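Pa14_01140 (Pseudomonas aeruginosa, PDB 6OX6) is the immunity protein that binds the type VI secretion effector Tas1, a (p)ppApp-synthesizing toxin, and helps prevent its early activation. Local coordinates at residues 66-69 with 70-74. Sequence-based numbering, arbitrary orientation.
Sequences TREE and YETGF
A chi1 of 178° swings Arg67 CG beside its carbonyl carbon, so that the chain runs along the helix toward Glu71, one turn further on, and the two side chains converge on an exposed flank of helix 67-72, where Arg67 also touches Tyr15 of strand 14-18. Glu71 OE2 ends 3.2 Å from Arg67 NE, but above one face of the guanidinium, whose plane is turned 66° from that of the carboxylate. With the oxygen well off the guanidinium plane, this salt bridge is an electrostatic pairing and not a hydrogen bond. The same OE2 packs against Arg67 CG, at 3.3 Å. One residue on, Thr72 turns OG1 back along the helix, where it lies 2.9 Å from Glu68 O and 3.1 Å from Glu68 OE2. Its single proton can serve either oxygen, and the bend of the Glu68 chain at chi2 (-87°) brings the carboxylate to it.

Thr66 is the N-cap. Its OG1 accepts from Glu69 N at 3.1 Å, and Glu69 OE2 accepts from Thr66 N, also at 3.1 Å, the donor lying above the carboxylate plane: a capping box. From there the i to i+4 backbone bonds run from Tyr70 N to Thr66 O through Gly73 N to Glu69 O. Gly73, with positive phi, takes the chain out of the helix, and a water donates to both Glu69 O and Gly73 O across the exit. On the inner side, Tyr70 is buried over the antiparallel sheet, its OH hydrogen-bonded to Glu43, and Phe74 stacks on Tyr39.

Both ends of this short helix are thus tied by polar bonds, while the Arg67-Glu71 pair adds charge attraction without a directed bond, which solvent would probably weaken.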
loop_
_atom_site.group_PDB
_atom_site.type_symbol
_atom_site.label_atom_id
_atom_site.label_comp_id
_atom_site.label_asym_id
_atom_site.label_seq_id
_atom_site.Cartn_x
_atom_site.Cartn_y
_atom_site.Cartn_z
ATOM N N THR B 66 3.834 5.117 21.658
ATOM C CA THR B 66 4.227 6.179 22.569
ATOM C C THR B 66 5.595 6.745 22.189
ATOM O O THR B 66 6.365 6.140 21.430
ATOM C CB THR B 66 4.269 5.671 24.012
ATOM O OG1 THR B 66 5.398 4.808 24.168
ATOM C CG2 THR B 66 3.018 4.907 24.354
ATOM N N ARG B 67 5.906 7.886 22.794
ATOM C CA ARG B 67 7.179 8.552 22.584
ATOM C C ARG B 67 8.314 7.640 23.034
ATOM O O ARG B 67 9.346 7.558 22.369
ATOM C CB ARG B 67 7.228 9.874 23.351
ATOM C CG ARG B 67 8.552 10.612 23.234
ATOM C CD ARG B 67 8.477 11.987 23.876
ATOM N NE ARG B 67 9.623 12.250 24.742
ATOM C CZ ARG B 67 9.856 11.614 25.886
ATOM N NH1 ARG B 67 9.020 10.674 26.307
ATOM N NH2 ARG B 67 10.924 11.918 26.611
ATOM N N GLU B 68 8.132 6.951 24.161
ATOM C CA GLU B 68 9.184 6.051 24.630
ATOM C C GLU B 68 9.385 4.889 23.659
ATOM O O GLU B 68 10.522 4.548 23.321
ATOM C CB GLU B 68 8.889 5.539 26.048
ATOM C CG GLU B 68 9.762 4.344 26.466
ATOM C CD GLU B 68 9.153 2.995 26.039
ATOM O OE1 GLU B 68 7.904 2.892 26.015
ATOM O OE2 GLU B 68 9.914 2.053 25.695
ATOM N N GLU B 69 8.296 4.267 23.191
ATOM C CA GLU B 69 8.438 3.182 22.223
ATOM C C GLU B 69 9.170 3.652 20.973
ATOM O O GLU B 69 10.060 2.963 20.460
ATOM C CB GLU B 69 7.073 2.624 21.828
ATOM C CG GLU B 69 6.324 1.946 22.931
ATOM C CD GLU B 69 4.976 1.459 22.451
ATOM O OE1 GLU B 69 4.891 0.361 21.842
ATOM O OE2 GLU B 69 4.008 2.224 22.620
ATOM N N TYR B 70 8.766 4.804 20.439
ATOM C CA TYR B 70 9.442 5.352 19.269
ATOM C C TYR B 70 10.919 5.578 19.549
ATOM O O TYR B 70 11.781 5.176 18.758
ATOM C CB TYR B 70 8.784 6.658 18.842
ATOM C CG TYR B 70 9.480 7.311 17.669
ATOM C CD1 TYR B 70 9.132 6.986 16.382
ATOM C CD2 TYR B 70 10.518 8.231 17.862
ATOM C CE1 TYR B 70 9.746 7.567 15.307
ATOM C CE2 TYR B 70 11.157 8.813 16.783
ATOM C CZ TYR B 70 10.761 8.470 15.514
ATOM O OH TYR B 70 11.360 9.027 14.430
ATOM N N GLU B 71 11.235 6.211 20.682
ATOM C CA GLU B 71 12.629 6.547 20.944
ATOM C C GLU B 71 13.458 5.310 21.231
ATOM O O GLU B 71 14.648 5.274 20.900
ATOM C CB GLU B 71 12.719 7.536 22.097
ATOM C CG GLU B 71 12.177 8.891 21.717
ATOM C CD GLU B 71 12.251 9.879 22.864
ATOM O OE1 GLU B 71 12.806 9.506 23.922
ATOM O OE2 GLU B 71 11.766 11.025 22.699
ATOM N N THR B 72 12.853 4.287 21.832
ATOM C CA THR B 72 13.585 3.044 22.028
ATOM C C THR B 72 13.890 2.379 20.694
ATOM O O THR B 72 15.008 1.898 20.467
ATOM C CB THR B 72 12.791 2.100 22.924
ATOM O OG1 THR B 72 12.565 2.732 24.190
ATOM C CG2 THR B 72 13.572 0.842 23.141
ATOM N N GLY B 73 12.911 2.352 19.796
ATOM C CA GLY B 73 13.111 1.787 18.482
ATOM C C GLY B 73 12.823 0.298 18.424
ATOM O O GLY B 73 12.654 -0.388 19.434
ATOM N N PHE B 74 12.766 -0.204 17.195
ATOM C CA PHE B 74 12.363 -1.552 16.909
ATOM C C PHE B 74 13.525 -2.281 16.264
ATOM O O PHE B 74 14.202 -1.703 15.402
ATOM C CB PHE B 74 11.130 -1.569 15.977
ATOM C CG PHE B 74 9.911 -0.938 16.589
ATOM C CD1 PHE B 74 9.861 0.428 16.825
ATOM C CD2 PHE B 74 8.834 -1.711 16.961
ATOM C CE1 PHE B 74 8.749 1.002 17.413
ATOM C CE2 PHE B 74 7.714 -1.146 17.538
ATOM C CZ PHE B 74 7.668 0.211 17.768
HETATM O O HOH W 1 10.645 0.063 21.011
#